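Local coordinates for uncharacterized protein (Staphylococcus aureus subsp. aureus Mu50, PDB 4QPV) that is of unknown function but belongs to the DUF1672 family and has a fold built on a kinked-helix-beta-beta-beta repeat, at residues Leu138-Lys149 / Arg171-Ala179. Sequence-based numbering, arbitrary orientation. Where two conformers were deposited one is given.
Sequences LDNLTEVLKEYK and RNEYYYLTA
Asn172 meets Thr142 through its amide nitrogen: Asn172 ND2 lies 2.9 Å from Thr142 OG1, the two side chains coming from opposite directions. The other end of the amide folds back on its own chain. Asn172 OD1 accepts from the backbone N of Tyr174 and of Tyr175, which reach it from opposite faces of its plane. These two bonds make an Asx turn and an Asx motif, and they hold the amide with ND2 toward the helix. Tyr174 comes next and runs alongside Leu145 in the opposite direction. Tyr174 CB packs 3.7 Å from Leu145 CD1. On its ring, Tyr174 CE2 lies 3.7 Å from Lys146 CG, and Tyr174 OH touches Lys149 CD at 3.6 Å. The aliphatic parts of both lysines thus border this tyrosine. Tyr175 meets the helix with both its ring and its hydroxyl. The Tyr175 ring has Leu141 CD2 over one face as a CH-pi contact, 4.3 Å from the ring centroid, and Asn172 OD1 over the opposite face. Leu145 CD1 sits at the ring edge, 3.6 Å from Tyr175 CD2. Tyr175 OH donates to Leu138 O at 2.8 Å, from above the carbonyl plane. That oxygen also accepts the helical bond from Thr142 N, so the phenol adds a second donor. Leu177 ends the contact, with Leu177 CD2 3.9 Å from Leu138 CD1, the side chains crossing at about a right angle. Helical residues 138-147, part of helix 135-147, run roughly antiparallel to strand 175-178, at 154°. Leu138, Leu141, Tyr175 and Leu177 all touch Val221 of strand 220-227, which pairs antiparallel with strand 175-178. Helix 116-133 meets Leu138 and Leu177 through Tyr131, and helix 234-249 meets Leu145 through Phe244.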
loop_
_atom_site.group_PDB
_atom_site.type_symbol
_atom_site.label_atom_id
_atom_site.label_comp_id
_atom_site.label_asym_id
_atom_site.label_seq_id
_atom_site.Cartn_x
_atom_site.Cartn_y
_atom_site.Cartn_z
ATOM N N LEU A 138 12.560 7.598 -3.202
ATOM C CA LEU A 138 11.102 7.487 -3.287
ATOM C C LEU A 138 10.442 8.819 -2.860
ATOM O O LEU A 138 9.502 9.261 -3.516
ATOM C CB LEU A 138 10.603 6.288 -2.460
ATOM C CG LEU A 138 10.911 4.923 -3.109
ATOM C CD1 LEU A 138 10.739 3.778 -2.096
ATOM C CD2 LEU A 138 10.024 4.690 -4.347
ATOM N N ASP A 139 10.978 9.485 -1.816
ATOM C CA ASP A 139 10.472 10.801 -1.399
ATOM C C ASP A 139 10.700 11.833 -2.518
ATOM O O ASP A 139 9.826 12.659 -2.771
ATOM C CB ASP A 139 11.102 11.241 -0.083
ATOM C CG ASP A 139 10.677 10.409 1.131
ATOM O OD1 ASP A 139 9.690 9.618 1.011
ATOM O OD2 ASP A 139 11.269 10.610 2.225
ATOM N N ASN A 140 11.827 11.733 -3.254
ATOM C CA ASN A 140 12.056 12.618 -4.400
ATOM C C ASN A 140 11.018 12.372 -5.481
ATOM O O ASN A 140 10.547 13.336 -6.081
ATOM C CB ASN A 140 13.438 12.449 -4.985
ATOM C CG ASN A 140 14.529 12.984 -4.113
ATOM O OD1 ASN A 140 14.319 13.865 -3.262
ATOM N ND2 ASN A 140 15.725 12.453 -4.312
ATOM N N LEU A 141 10.661 11.090 -5.730
ATOM C CA LEU A 141 9.629 10.761 -6.716
ATOM C C LEU A 141 8.281 11.377 -6.295
ATOM O O LEU A 141 7.581 11.955 -7.141
ATOM C CB LEU A 141 9.493 9.231 -6.922
ATOM C CG LEU A 141 8.389 8.755 -7.909
ATOM C CD1 LEU A 141 8.602 9.345 -9.329
ATOM C CD2 LEU A 141 8.354 7.243 -8.001
ATOM N N THR A 142 7.939 11.282 -4.991
ATOM C CA THR A 142 6.673 11.841 -4.485
ATOM C C THR A 142 6.596 13.343 -4.788
ATOM O O THR A 142 5.591 13.820 -5.326
ATOM C CB THR A 142 6.508 11.577 -2.991
ATOM O OG1 THR A 142 6.635 10.169 -2.771
ATOM C CG2 THR A 142 5.150 12.078 -2.465
ATOM N N GLU A 143 7.683 14.058 -4.497
ATOM C CA GLU A 143 7.802 15.485 -4.749
ATOM C C GLU A 143 7.616 15.801 -6.265
ATOM O O GLU A 143 6.867 16.714 -6.611
ATOM C CB GLU A 143 9.167 15.971 -4.245
ATOM C CG GLU A 143 9.387 17.458 -4.445
ATOM C CD GLU A 143 8.473 18.379 -3.654
ATOM O OE1 GLU A 143 7.843 17.925 -2.670
ATOM O OE2 GLU A 143 8.415 19.575 -4.009
ATOM N N VAL A 144 8.263 15.020 -7.154
ATOM C CA VAL A 144 8.164 15.226 -8.612
ATOM C C VAL A 144 6.709 15.003 -9.085
ATOM O O VAL A 144 6.218 15.751 -9.929
ATOM C CB VAL A 144 9.183 14.352 -9.406
ATOM C CG1 VAL A 144 8.952 14.454 -10.920
ATOM C CG2 VAL A 144 10.629 14.735 -9.063
ATOM N N LEU A 145 6.002 14.031 -8.503
ATOM C CA LEU A 145 4.616 13.764 -8.890
ATOM C C LEU A 145 3.701 14.933 -8.468
ATOM O O LEU A 145 2.802 15.298 -9.218
ATOM C CB LEU A 145 4.143 12.416 -8.328
ATOM C CG LEU A 145 4.736 11.212 -9.100
ATOM C CD1 LEU A 145 4.694 9.961 -8.274
ATOM C CD2 LEU A 145 4.013 11.010 -10.457
ATOM N N LYS A 146 4.005 15.580 -7.333
ATOM C CA LYS A 146 3.287 16.780 -6.868
ATOM C C LYS A 146 3.575 17.957 -7.808
ATOM O O LYS A 146 2.669 18.714 -8.146
ATOM C CB LYS A 146 3.722 17.141 -5.437
ATOM C CG LYS A 146 3.139 16.213 -4.360
ATOM C CD LYS A 146 3.835 16.530 -3.032
ATOM C CE LYS A 146 3.375 15.616 -1.920
ATOM N NZ LYS A 146 4.027 16.011 -0.629
ATOM N N GLU A 147 4.847 18.084 -8.234
ATOM C CA GLU A 147 5.333 19.140 -9.134
ATOM C C GLU A 147 4.599 19.155 -10.469
ATOM O O GLU A 147 4.338 20.229 -11.009
ATOM C CB GLU A 147 6.834 18.970 -9.438
ATOM C CG GLU A 147 7.836 19.296 -8.339
ATOM C CD GLU A 147 9.280 19.166 -8.795
ATOM O OE1 GLU A 147 9.533 19.362 -10.007
ATOM O OE2 GLU A 147 10.157 18.869 -7.951
ATOM N N TYR A 148 4.277 17.975 -11.017
ATOM C CA TYR A 148 3.680 17.919 -12.352
ATOM C C TYR A 148 2.182 17.656 -12.457
ATOM O O TYR A 148 1.681 17.515 -13.595
ATOM C CB TYR A 148 4.463 16.889 -13.185
ATOM C CG TYR A 148 5.837 17.395 -13.570
ATOM C CD1 TYR A 148 6.001 18.322 -14.599
ATOM C CD2 TYR A 148 6.971 16.998 -12.866
ATOM C CE1 TYR A 148 7.262 18.820 -14.931
ATOM C CE2 TYR A 148 8.238 17.494 -13.189
ATOM C CZ TYR A 148 8.380 18.385 -14.237
ATOM O OH TYR A 148 9.633 18.842 -14.583
ATOM N N LYS A 149 1.449 17.645 -11.307
ATOM C CA LYS A 149 0.020 17.369 -11.354
ATOM C C LYS A 149 -0.733 18.419 -12.207
ATOM O O LYS A 149 -1.677 18.032 -12.899
ATOM C CB LYS A 149 -0.587 17.172 -9.947
ATOM C CG LYS A 149 -0.574 18.357 -9.001
ATOM C CD LYS A 149 -0.958 17.903 -7.588
ATOM C CE LYS A 149 -2.376 18.243 -7.187
ATOM N NZ LYS A 149 -2.520 19.679 -6.814
ATOM N N ARG A 171 2.316 3.108 0.402
ATOM C CA ARG A 171 1.472 3.825 -0.532
ATOM C C ARG A 171 1.275 5.250 -0.101
ATOM O O ARG A 171 1.063 5.525 1.082
ATOM C CB ARG A 171 0.081 3.113 -0.609
ATOM C CG ARG A 171 -0.929 3.785 -1.548
ATOM C CD ARG A 171 -2.282 3.066 -1.542
ATOM N NE ARG A 171 -2.222 1.689 -2.057
ATOM C CZ ARG A 171 -2.521 1.346 -3.309
ATOM N NH1 ARG A 171 -2.845 2.277 -4.201
ATOM N NH2 ARG A 171 -2.483 0.074 -3.683
ATOM N N ASN A 172 1.291 6.172 -1.083
ATOM C CA ASN A 172 0.930 7.557 -0.834
ATOM C C ASN A 172 -0.172 7.913 -1.853
ATOM O O ASN A 172 -0.730 7.020 -2.519
ATOM C CB ASN A 172 2.145 8.513 -0.835
ATOM C CG ASN A 172 2.921 8.512 -2.122
ATOM O OD1 ASN A 172 2.365 8.355 -3.212
ATOM N ND2 ASN A 172 4.237 8.664 -2.012
ATOM N N GLU A 173 -0.524 9.187 -1.943
ATOM C CA GLU A 173 -1.580 9.652 -2.848
ATOM C C GLU A 173 -1.318 9.263 -4.307
ATOM O O GLU A 173 -2.263 9.021 -5.054
ATOM C CB GLU A 173 -1.702 11.186 -2.774
ATOM C CG GLU A 173 -2.137 11.735 -1.425
ATOM C CD GLU A 173 -1.805 13.205 -1.252
ATOM O OE1 GLU A 173 -0.606 13.531 -1.107
ATOM O OE2 GLU A 173 -2.742 14.034 -1.270
ATOM N N TYR A 174 -0.030 9.220 -4.708
ATOM C CA TYR A 174 0.382 9.046 -6.094
ATOM C C TYR A 174 0.859 7.678 -6.538
ATOM O O TYR A 174 0.794 7.419 -7.738
ATOM C CB TYR A 174 1.497 10.080 -6.394
ATOM C CG TYR A 174 1.025 11.487 -6.113
ATOM C CD1 TYR A 174 0.178 12.149 -7.003
ATOM C CD2 TYR A 174 1.341 12.126 -4.913
ATOM C CE1 TYR A 174 -0.344 13.408 -6.705
ATOM C CE2 TYR A 174 0.815 13.383 -4.602
ATOM C CZ TYR A 174 -0.008 14.030 -5.514
ATOM O OH TYR A 174 -0.549 15.256 -5.222
ATOM N N TYR A 175 1.362 6.832 -5.641
ATOM C CA TYR A 175 1.845 5.519 -6.061
ATOM C C TYR A 175 1.880 4.546 -4.916
ATOM O O TYR A 175 1.754 4.926 -3.742
ATOM C CB TYR A 175 3.256 5.611 -6.723
ATOM C CG TYR A 175 4.376 6.060 -5.798
ATOM C CD1 TYR A 175 5.019 5.154 -4.957
ATOM C CD2 TYR A 175 4.831 7.376 -5.814
ATOM C CE1 TYR A 175 6.068 5.554 -4.127
ATOM C CE2 TYR A 175 5.899 7.783 -5.010
ATOM C CZ TYR A 175 6.496 6.874 -4.149
ATOM O OH TYR A 175 7.517 7.277 -3.318
ATOM N N TYR A 176 2.070 3.275 -5.270
ATOM C CA TYR A 176 2.270 2.233 -4.275
ATOM C C TYR A 176 3.497 1.418 -4.706
ATOM O O TYR A 176 3.881 1.416 -5.901
ATOM C CB TYR A 176 1.016 1.377 -4.058
ATOM C CG TYR A 176 0.637 0.545 -5.263
ATOM C CD1 TYR A 176 -0.103 1.094 -6.308
ATOM C CD2 TYR A 176 1.029 -0.790 -5.367
ATOM C CE1 TYR A 176 -0.438 0.343 -7.430
ATOM C CE2 TYR A 176 0.693 -1.557 -6.484
ATOM C CZ TYR A 176 -0.051 -0.987 -7.508
ATOM O OH TYR A 176 -0.376 -1.728 -8.617
ATOM N N LEU A 177 4.129 0.762 -3.722
ATOM C CA LEU A 177 5.341 -0.031 -3.910
ATOM C C LEU A 177 5.021 -1.500 -3.566
ATOM O O LEU A 177 4.311 -1.750 -2.587
ATOM C CB LEU A 177 6.432 0.574 -2.980
ATOM C CG LEU A 177 7.835 -0.039 -2.919
ATOM C CD1 LEU A 177 8.649 0.355 -4.095
ATOM C CD2 LEU A 177 8.582 0.505 -1.718
ATOM N N THR A 178 5.507 -2.446 -4.377
ATOM C CA THR A 178 5.273 -3.882 -4.183
ATOM C C THR A 178 6.617 -4.587 -3.981
ATOM O O THR A 178 7.543 -4.364 -4.771
ATOM C CB THR A 178 4.482 -4.468 -5.383
ATOM O OG1 THR A 178 3.296 -3.690 -5.602
ATOM C CG2 THR A 178 4.102 -5.949 -5.190
ATOM N N ALA A 179 6.692 -5.456 -2.966
ATOM C CA ALA A 179 7.837 -6.273 -2.583
ATOM C C ALA A 179 7.546 -7.756 -2.790
ATOM O O ALA A 179 6.392 -8.149 -2.952
ATOM C CB ALA A 179 8.184 -6.021 -1.120
#